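Local coordinates for protein DspB (Aggregatibacter actinomycetemcomitans, PDB 1YHT) that is a biofilm-releasing family 20 glycoside hydrolase that probably cleaves N-acetylhexosamine units from polysaccharide, at residues A[27-32]-A[79-84]; A[150-155]-A[192-197]; A[237-242]-A[305-310]. All coordinates share one frame; numbering follows the deposited sequence.

The three contacts follow one another along the chain, each closing before the next opens, and lie around a TIM barrel. Interaction 1 joins the loop after barrel strand 18-24 to a small antiparallel sheet inserted beyond strand 49-53. Interaction 2 sets the turn before helix 154-171 against the first turn of helix 192-208; these helices lie before and after barrel strand 177-181. Interaction 3 joins the loop after strand 233-236 to the long connection between helix 287-301 and strand 324-329. Their centres are 27 to 34 Å apart and none touches another, with interactions 1 and 3 on opposite sides of the chain's centre. They thus connect separate sectors of the barrel's surroundings.

Interaction 1: A[27-32]-A[79-84]; sequences RHFYSP and DGIYIN
Ser-31 and Ile-81 bring the two backbones closest, their CA atoms 7.2 Å apart, a spacing bridged by side chains without a hydrogen bond between the segments. Segment 27-32 is an extended loop that ends at the start of helix 32-44, while 79-84 passes from a turn into the short strand 82-83. Ile-81 projects toward the loop and supplies most of the surface. With Phe-29 CG anti to the backbone N (chi1 -165°), the phenyl ring reaches out to meet it, and the two side chains run alongside with opposed directions. The isoleucine sets both branches against the CD2 and CE2 atoms of the ring, obliquely: CG2 lies 3.6 Å from Phe-29 CE2, and Ile-81 CD1 is 3.9 Å from Phe-29 CD2. Ile-81 CD1 also extends to Ser-31 CB, at 4.2 Å. Pro-90 of strand 90-91 touches both Phe-29 and Ile-81, and Leu-92 also packs on Phe-29. Each segment also has a local polar bond: Ser-31 OG bonds to Val-34 N as the N-cap of helix 32-44, and Asp-79 OD1 accepts from Ile-81 N at 3.1 Å, met from above the carboxylate plane. The arrangement thus joins a capped βα loop of the TIM barrel to an Asx turn that leads into the middle strand of a three-stranded antiparallel sheet.

Interaction 2: A[150-155]-A[192-197]; sequences DITNAD and NHEFIT
Glu-194 lies against Ile-151 and Thr-152 where the turn leading into helix 154-171 meets the first turn of helix 192-208, two helices of the TIM barrel's outer layer. Its CB is near two methyl groups, 3.9 Å from Ile-151 CD1 and 4.0 Å from Thr-152 CG2. The next carbon, Glu-194 CG, makes the tightest contact of this side chain, 3.7 Å from Thr-152 CG2. A bend at chi2 (-71°) then folds the chain back, keeping CD and OE1 near that same methyl, each 3.9 Å from it; the glutamate runs roughly perpendicular to the threonine and meets it solely at the CG2 methyl, with no hydrogen bond across the contact. Beside this pair, Ile-151 extends CD1 onto the helix backbone, 3.6 Å from Phe-195 N, and is backed by Pro-118 in the loop after strand 110-117. Phe-195 itself points away from the turn, and its ring meets that of Phe-185. The turn is held from within: residues 150-153 form a type I beta turn, and Asn-153 caps helix 154-171 through Asp-155 N. Two donors grip Asp-150 OD1 from the same face of its carboxylate, Thr-152 N in an Asx turn and Thr-152 OG1, the latter at 2.5 Å.

Interaction 3: A[237-242]-A[305-310]; sequences WSYDGD and GVWDGR
Trp-307 and Asp-308 meet Tyr-239 where two loops of the TIM barrel come together, one directly after strand 233-236 and the other between helix 287-301 and strand 324-329. Segment 305-310 enters at Gly-305, paired through its backbone with Val-316, and Val-306 O is held by Asn-271 ND2. Trp-307 follows, with CG between its backbone N and carbonyl carbon (chi1 63°), which swings the six-membered ring toward Tyr-239. Its CH2 lies over one face of the tyrosine ring, 3.6 Å from Tyr-239 CD1, and the ring planes stand at 57°, neither stacked nor perpendicular. Leu-259 and Pro-260 of helix 259-264 also pack on the indole. Asp-308 comes next: its CB rests 3.6 Å above the centre of the Trp-307 ring system, while OD2 lies at the edge of the Tyr-239 ring, near its plane, and bonds to Asn-314. The other oxygen, OD1, forms a salt bridge with Arg-253, which also pairs with Asp-240, probably offsetting the mutual repulsion of the two acids. A water donates to Asp-308 OD1 at 2.9 Å and accepts from Tyr-239 N, tying carboxylate to loop. Gly-309 turns the chain with positive phi, and its N donates at 3.0 Å to a second water, which lies 2.9 Å from Trp-237 O and so links the two backbones.

Interaction 1: A[27-32]-A[79-84]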
loop_
_atom_site.group_PDB
_atom_site.type_symbol
_atom_site.label_atom_id
_atom_site.label_comp_id
_atom_site.label_asym_id
_atom_site.label_seq_id
_atom_site.Cartn_x
_atom_site.Cartn_y
_atom_site.Cartn_z
ATOM N N ARG A 27 9.083 3.326 -4.690
ATOM C CA ARG A 27 10.516 3.121 -4.426
ATOM C C ARG A 27 11.277 2.476 -5.597
ATOM O O ARG A 27 12.500 2.549 -5.639
ATOM C CB ARG A 27 10.706 2.229 -3.202
ATOM C CG ARG A 27 10.532 2.950 -1.853
ATOM C CD ARG A 27 9.143 3.575 -1.636
ATOM N NE ARG A 27 9.066 3.915 -0.214
ATOM C CZ ARG A 27 8.747 3.067 0.746
ATOM N NH1 ARG A 27 8.344 1.850 0.442
ATOM N NH2 ARG A 27 8.801 3.451 2.023
ATOM N N HIS A 28 10.565 1.734 -6.441
ATOM C CA HIS A 28 11.160 1.121 -7.639
ATOM C C HIS A 28 10.097 1.099 -8.760
ATOM O O HIS A 28 8.975 0.672 -8.518
ATOM C CB HIS A 28 11.611 -0.313 -7.389
ATOM C CG HIS A 28 12.533 -0.834 -8.457
ATOM N ND1 HIS A 28 12.082 -1.306 -9.676
ATOM C CD2 HIS A 28 13.881 -0.873 -8.517
ATOM C CE1 HIS A 28 13.121 -1.649 -10.424
ATOM N NE2 HIS A 28 14.224 -1.396 -9.742
ATOM N N PHE A 29 10.430 1.577 -9.956
ATOM C CA PHE A 29 9.416 1.723 -11.006
ATOM C C PHE A 29 9.315 0.456 -11.797
ATOM O O PHE A 29 10.321 -0.204 -11.994
ATOM C CB PHE A 29 9.799 2.870 -11.941
ATOM C CG PHE A 29 8.692 3.342 -12.822
ATOM C CD1 PHE A 29 7.709 4.169 -12.333
ATOM C CD2 PHE A 29 8.637 2.961 -14.161
ATOM C CE1 PHE A 29 6.697 4.641 -13.126
ATOM C CE2 PHE A 29 7.626 3.429 -14.969
ATOM C CZ PHE A 29 6.657 4.260 -14.467
ATOM N N TYR A 30 8.118 0.139 -12.292
ATOM C CA TYR A 30 7.891 -1.019 -13.138
ATOM C C TYR A 30 7.164 -0.612 -14.425
ATOM O O TYR A 30 6.164 0.137 -14.427
ATOM C CB TYR A 30 7.065 -2.108 -12.397
ATOM C CG TYR A 30 7.707 -2.615 -11.103
ATOM C CD1 TYR A 30 8.273 -3.897 -11.026
ATOM C CD2 TYR A 30 7.750 -1.824 -9.982
ATOM C CE1 TYR A 30 8.823 -4.392 -9.849
ATOM C CE2 TYR A 30 8.343 -2.284 -8.783
ATOM C CZ TYR A 30 8.856 -3.567 -8.716
ATOM O OH TYR A 30 9.444 -4.023 -7.559
ATOM N N SER A 31 7.683 -1.115 -15.530
ATOM C CA SER A 31 7.133 -0.839 -16.844
ATOM C C SER A 31 5.703 -1.370 -16.967
ATOM O O SER A 31 5.340 -2.318 -16.300
ATOM C CB SER A 31 8.035 -1.445 -17.917
ATOM O OG SER A 31 7.819 -2.839 -18.035
ATOM N N PRO A 32 4.868 -0.736 -17.785
ATOM C CA PRO A 32 3.565 -1.363 -18.065
ATOM C C PRO A 32 3.605 -2.856 -18.420
ATOM O O PRO A 32 2.795 -3.644 -17.922
ATOM C CB PRO A 32 3.039 -0.537 -19.247
ATOM C CG PRO A 32 3.602 0.816 -19.008
ATOM C CD PRO A 32 4.981 0.586 -18.435
ATOM N N ASP A 79 12.566 3.350 -23.578
ATOM C CA ASP A 79 11.668 2.340 -23.046
ATOM C C ASP A 79 10.214 2.848 -22.903
ATOM O O ASP A 79 9.363 2.141 -22.427
ATOM C CB ASP A 79 12.194 1.775 -21.729
ATOM C CG ASP A 79 12.366 2.824 -20.659
ATOM O OD1 ASP A 79 12.070 3.994 -20.935
ATOM O OD2 ASP A 79 12.837 2.469 -19.546
ATOM N N GLY A 80 9.926 4.059 -23.340
ATOM C CA GLY A 80 8.545 4.563 -23.266
ATOM C C GLY A 80 8.238 5.159 -21.908
ATOM O O GLY A 80 7.162 5.661 -21.701
ATOM N N ILE A 81 9.183 5.142 -20.982
ATOM C CA ILE A 81 8.900 5.595 -19.594
ATOM C C ILE A 81 9.143 7.122 -19.442
ATOM O O ILE A 81 10.213 7.626 -19.813
ATOM C CB ILE A 81 9.681 4.734 -18.590
ATOM C CG1 ILE A 81 9.040 3.327 -18.590
ATOM C CG2 ILE A 81 9.669 5.358 -17.166
ATOM C CD1 ILE A 81 9.812 2.313 -17.814
ATOM N N TYR A 82 8.131 7.835 -18.948
ATOM C CA TYR A 82 8.161 9.276 -18.752
ATOM C C TYR A 82 8.919 9.630 -17.448
ATOM O O TYR A 82 8.666 9.056 -16.388
ATOM C CB TYR A 82 6.722 9.863 -18.703
ATOM C CG TYR A 82 5.974 9.700 -20.008
ATOM C CD1 TYR A 82 6.144 10.607 -21.066
ATOM C CD2 TYR A 82 5.125 8.629 -20.201
ATOM C CE1 TYR A 82 5.466 10.444 -22.281
ATOM C CE2 TYR A 82 4.458 8.438 -21.424
ATOM C CZ TYR A 82 4.618 9.355 -22.432
ATOM O OH TYR A 82 3.967 9.133 -23.599
ATOM N N ILE A 83 9.824 10.604 -17.554
ATOM C CA ILE A 83 10.626 11.074 -16.454
ATOM C C ILE A 83 10.279 12.526 -16.175
ATOM O O ILE A 83 10.383 13.367 -17.044
ATOM C CB ILE A 83 12.116 10.964 -16.786
ATOM C CG1 ILE A 83 12.517 9.494 -17.069
ATOM C CG2 ILE A 83 12.977 11.605 -15.675
ATOM C CD1 ILE A 83 12.469 8.566 -15.951
ATOM N N ASN A 84 9.873 12.821 -14.951
ATOM C CA ASN A 84 9.604 14.208 -14.579
ATOM C C ASN A 84 10.958 14.952 -14.550
ATOM O O ASN A 84 11.799 14.605 -13.758
ATOM C CB ASN A 84 8.907 14.253 -13.207
ATOM C CG ASN A 84 8.633 15.683 -12.728
ATOM O OD1 ASN A 84 9.436 16.590 -12.976
ATOM N ND2 ASN A 84 7.506 15.890 -12.057
#

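Interaction 2: A[150-155]-A[192-197]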
loop_
_atom_site.group_PDB
_atom_site.type_symbol
_atom_site.label_atom_id
_atom_site.label_comp_id
_atom_site.label_asym_id
_atom_site.label_seq_id
_atom_site.Cartn_x
_atom_site.Cartn_y
_atom_site.Cartn_z
ATOM N N ASP A 150 -1.188 17.843 8.010
ATOM C CA ASP A 150 -1.911 18.167 9.244
ATOM C C ASP A 150 -3.303 17.589 9.255
ATOM O O ASP A 150 -4.230 18.169 8.674
ATOM C CB ASP A 150 -2.019 19.676 9.425
ATOM C CG ASP A 150 -2.538 20.067 10.789
ATOM O OD1 ASP A 150 -3.088 19.214 11.557
ATOM O OD2 ASP A 150 -2.443 21.271 11.047
ATOM N N ILE A 151 -3.468 16.471 9.955
ATOM C CA ILE A 151 -4.771 15.744 9.936
ATOM C C ILE A 151 -5.919 16.487 10.669
ATOM O O ILE A 151 -7.131 16.115 10.572
ATOM C CB ILE A 151 -4.592 14.326 10.508
ATOM C CG1 ILE A 151 -4.027 14.383 11.941
ATOM C CG2 ILE A 151 -3.661 13.463 9.596
ATOM C CD1 ILE A 151 -4.017 13.026 12.630
ATOM N N THR A 152 -5.555 17.561 11.354
ATOM C CA THR A 152 -6.506 18.420 12.078
ATOM C C THR A 152 -6.973 19.625 11.267
ATOM O O THR A 152 -7.938 20.295 11.644
ATOM C CB THR A 152 -5.893 18.935 13.403
ATOM O OG1 THR A 152 -4.877 19.927 13.163
ATOM C CG2 THR A 152 -5.272 17.771 14.174
ATOM N N ASN A 153 -6.266 19.937 10.188
ATOM C CA ASN A 153 -6.560 21.101 9.366
ATOM C C ASN A 153 -7.600 20.772 8.252
ATOM O O ASN A 153 -7.335 19.994 7.350
ATOM C CB ASN A 153 -5.243 21.587 8.751
ATOM C CG ASN A 153 -5.368 22.917 8.010
ATOM O OD1 ASN A 153 -6.444 23.299 7.562
ATOM N ND2 ASN A 153 -4.229 23.618 7.862
ATOM N N ALA A 154 -8.749 21.430 8.296
ATOM C CA ALA A 154 -9.802 21.211 7.332
ATOM C C ALA A 154 -9.267 21.377 5.903
ATOM O O ALA A 154 -9.670 20.632 4.992
ATOM C CB ALA A 154 -10.963 22.162 7.586
ATOM N N ASP A 155 -8.370 22.342 5.722
ATOM C CA ASP A 155 -7.808 22.663 4.427
ATOM C C ASP A 155 -6.945 21.511 3.919
ATOM O O ASP A 155 -6.953 21.213 2.751
ATOM C CB ASP A 155 -7.031 23.974 4.434
ATOM C CG ASP A 155 -7.918 25.163 4.752
ATOM O OD1 ASP A 155 -9.149 25.049 4.581
ATOM O OD2 ASP A 155 -7.386 26.193 5.177
ATOM N N ASN A 192 -3.156 10.142 17.953
ATOM C CA ASN A 192 -4.045 9.044 17.604
ATOM C C ASN A 192 -5.493 9.438 17.555
ATOM O O ASN A 192 -6.193 8.997 16.642
ATOM C CB ASN A 192 -3.900 7.817 18.500
ATOM C CG ASN A 192 -4.753 6.644 17.999
ATOM O OD1 ASN A 192 -4.371 5.911 17.026
ATOM N ND2 ASN A 192 -5.939 6.500 18.576
ATOM N N HIS A 193 -5.968 10.230 18.519
ATOM C CA HIS A 193 -7.396 10.557 18.542
ATOM C C HIS A 193 -7.796 11.276 17.281
ATOM O O HIS A 193 -8.802 10.960 16.722
ATOM C CB HIS A 193 -7.819 11.350 19.784
ATOM C CG HIS A 193 -7.532 10.613 21.062
ATOM N ND1 HIS A 193 -8.411 9.700 21.612
ATOM C CD2 HIS A 193 -6.429 10.585 21.843
ATOM C CE1 HIS A 193 -7.862 9.157 22.684
ATOM N NE2 HIS A 193 -6.675 9.694 22.857
ATOM N N GLU A 194 -7.010 12.244 16.841
ATOM C CA GLU A 194 -7.351 12.968 15.609
ATOM C C GLU A 194 -7.250 12.088 14.358
ATOM O O GLU A 194 -7.883 12.371 13.346
ATOM C CB GLU A 194 -6.477 14.215 15.452
ATOM C CG GLU A 194 -6.798 15.294 16.453
ATOM C CD GLU A 194 -8.137 15.981 16.180
ATOM O OE1 GLU A 194 -8.648 15.932 15.009
ATOM O OE2 GLU A 194 -8.658 16.573 17.169
ATOM N N PHE A 195 -6.457 11.015 14.426
ATOM C CA PHE A 195 -6.367 10.088 13.324
ATOM C C PHE A 195 -7.704 9.396 13.072
ATOM O O PHE A 195 -8.097 9.216 11.930
ATOM C CB PHE A 195 -5.234 9.082 13.518
ATOM C CG PHE A 195 -5.136 8.100 12.388
ATOM C CD1 PHE A 195 -4.758 8.553 11.120
ATOM C CD2 PHE A 195 -5.523 6.769 12.565
ATOM C CE1 PHE A 195 -4.713 7.686 10.045
ATOM C CE2 PHE A 195 -5.479 5.851 11.484
ATOM C CZ PHE A 195 -5.087 6.304 10.220
ATOM N N ILE A 196 -8.420 9.017 14.137
ATOM C CA ILE A 196 -9.743 8.391 14.004
ATOM C C ILE A 196 -10.645 9.293 13.193
ATOM O O ILE A 196 -11.312 8.855 12.230
ATOM C CB ILE A 196 -10.408 8.169 15.370
ATOM C CG1 ILE A 196 -9.527 7.288 16.268
ATOM C CG2 ILE A 196 -11.833 7.621 15.223
ATOM C CD1 ILE A 196 -8.984 6.111 15.629
ATOM N N THR A 197 -10.652 10.561 13.582
ATOM C CA THR A 197 -11.467 11.557 12.924
ATOM C C THR A 197 -11.096 11.692 11.442
ATOM O O THR A 197 -11.961 11.784 10.570
ATOM C CB THR A 197 -11.316 12.920 13.649
ATOM O OG1 THR A 197 -11.640 12.733 15.032
ATOM C CG2 THR A 197 -12.192 13.965 13.043
#

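Interaction 3: A[237-242]-A[305-310]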
loop_
_atom_site.group_PDB
_atom_site.type_symbol
_atom_site.label_atom_id
_atom_site.label_comp_id
_atom_site.label_asym_id
_atom_site.label_seq_id
_atom_site.Cartn_x
_atom_site.Cartn_y
_atom_site.Cartn_z
ATOM N N TRP A 237 -0.378 -5.851 8.787
ATOM C CA TRP A 237 0.985 -6.239 8.424
ATOM C C TRP A 237 1.912 -6.621 9.579
ATOM O O TRP A 237 2.803 -7.443 9.408
ATOM C CB TRP A 237 1.643 -5.194 7.574
ATOM C CG TRP A 237 1.981 -3.911 8.229
ATOM C CD1 TRP A 237 1.135 -2.899 8.538
ATOM C CD2 TRP A 237 3.278 -3.485 8.630
ATOM N NE1 TRP A 237 1.817 -1.869 9.112
ATOM C CE2 TRP A 237 3.138 -2.201 9.193
ATOM C CE3 TRP A 237 4.545 -4.065 8.570
ATOM C CZ2 TRP A 237 4.218 -1.468 9.666
ATOM C CZ3 TRP A 237 5.647 -3.337 9.040
ATOM C CH2 TRP A 237 5.476 -2.054 9.585
ATOM N N SER A 238 1.700 -5.984 10.731
ATOM C CA SER A 238 2.498 -6.266 11.918
ATOM C C SER A 238 1.774 -5.760 13.175
ATOM O O SER A 238 1.164 -4.677 13.163
ATOM C CB SER A 238 3.833 -5.556 11.790
ATOM O OG SER A 238 4.693 -5.902 12.854
ATOM N N TYR A 239 1.892 -6.520 14.260
ATOM C CA TYR A 239 1.415 -6.090 15.576
ATOM C C TYR A 239 2.175 -4.877 16.092
ATOM O O TYR A 239 1.636 -4.084 16.860
ATOM C CB TYR A 239 1.578 -7.254 16.572
ATOM C CG TYR A 239 0.588 -7.397 17.726
ATOM C CD1 TYR A 239 0.612 -8.555 18.501
ATOM C CD2 TYR A 239 -0.323 -6.393 18.084
ATOM C CE1 TYR A 239 -0.243 -8.748 19.565
ATOM C CE2 TYR A 239 -1.186 -6.573 19.197
ATOM C CZ TYR A 239 -1.116 -7.767 19.930
ATOM O OH TYR A 239 -1.944 -8.029 20.989
ATOM N N ASP A 240 3.431 -4.726 15.698
ATOM C CA ASP A 240 4.305 -3.747 16.346
ATOM C C ASP A 240 5.203 -2.931 15.427
ATOM O O ASP A 240 6.181 -2.278 15.875
ATOM C CB ASP A 240 5.129 -4.474 17.424
ATOM C CG ASP A 240 5.936 -5.655 16.864
ATOM O OD1 ASP A 240 6.224 -5.668 15.634
ATOM O OD2 ASP A 240 6.278 -6.554 17.665
ATOM N N GLY A 241 4.851 -2.908 14.146
ATOM C CA GLY A 241 5.572 -2.117 13.192
ATOM C C GLY A 241 6.935 -2.670 12.884
ATOM O O GLY A 241 7.786 -1.978 12.331
ATOM N N ASP A 242 7.138 -3.924 13.258
ATOM C CA ASP A 242 8.423 -4.592 13.115
ATOM C C ASP A 242 9.547 -3.794 13.747
ATOM O O ASP A 242 10.649 -3.782 13.234
ATOM C CB ASP A 242 8.753 -4.879 11.623
ATOM C CG ASP A 242 7.800 -5.862 10.999
ATOM O OD1 ASP A 242 7.030 -6.522 11.753
ATOM O OD2 ASP A 242 7.843 -5.977 9.750
ATOM N N GLY A 305 -3.847 -18.184 8.796
ATOM C CA GLY A 305 -4.102 -17.848 10.190
ATOM C C GLY A 305 -2.900 -17.394 10.985
ATOM O O GLY A 305 -3.017 -16.949 12.146
ATOM N N VAL A 306 -1.739 -17.520 10.377
ATOM C CA VAL A 306 -0.524 -17.090 10.950
ATOM C C VAL A 306 -0.389 -15.637 10.568
ATOM O O VAL A 306 -0.098 -15.332 9.406
ATOM C CB VAL A 306 0.642 -17.912 10.466
ATOM C CG1 VAL A 306 1.986 -17.386 11.043
ATOM C CG2 VAL A 306 0.465 -19.398 10.868
ATOM N N TRP A 307 -0.598 -14.750 11.559
ATOM C CA TRP A 307 -0.634 -13.281 11.320
ATOM C C TRP A 307 0.451 -12.535 12.062
ATOM O O TRP A 307 0.841 -11.462 11.627
ATOM C CB TRP A 307 -1.976 -12.688 11.722
ATOM C CG TRP A 307 -2.246 -12.836 13.175
ATOM C CD1 TRP A 307 -2.777 -13.925 13.799
ATOM C CD2 TRP A 307 -1.982 -11.874 14.204
ATOM N NE1 TRP A 307 -2.859 -13.700 15.149
ATOM C CE2 TRP A 307 -2.382 -12.448 15.427
ATOM C CE3 TRP A 307 -1.438 -10.593 14.211
ATOM C CZ2 TRP A 307 -2.251 -11.781 16.648
ATOM C CZ3 TRP A 307 -1.311 -9.926 15.427
ATOM C CH2 TRP A 307 -1.717 -10.525 16.628
ATOM N N ASP A 308 0.923 -13.069 13.194
ATOM C CA ASP A 308 1.850 -12.343 14.067
ATOM C C ASP A 308 3.305 -12.751 13.767
ATOM O O ASP A 308 3.939 -13.548 14.508
ATOM C CB ASP A 308 1.467 -12.518 15.546
ATOM C CG ASP A 308 2.431 -11.839 16.512
ATOM O OD1 ASP A 308 3.183 -10.924 16.141
ATOM O OD2 ASP A 308 2.453 -12.251 17.684
ATOM N N GLY A 309 3.834 -12.179 12.684
ATOM C CA GLY A 309 5.173 -12.515 12.207
ATOM C C GLY A 309 5.303 -14.025 12.078
ATOM O O GLY A 309 4.396 -14.689 11.556
ATOM N N ARG A 310 6.414 -14.574 12.573
ATOM C CA ARG A 310 6.562 -16.043 12.638
ATOM C C ARG A 310 5.903 -16.728 13.813
ATOM O O ARG A 310 5.971 -17.969 13.891
ATOM C CB ARG A 310 8.021 -16.513 12.526
ATOM C CG ARG A 310 9.038 -15.825 13.441
ATOM C CD ARG A 310 10.393 -16.601 13.390
ATOM N NE ARG A 310 10.185 -18.039 13.576
ATOM C CZ ARG A 310 10.528 -19.001 12.707
ATOM N NH1 ARG A 310 11.144 -18.697 11.572
ATOM N NH2 ARG A 310 10.263 -20.285 12.990
HETATM O O HOH W 1 3.439 -9.495 11.382
HETATM O O HOH W 2 3.363 -8.921 14.089
#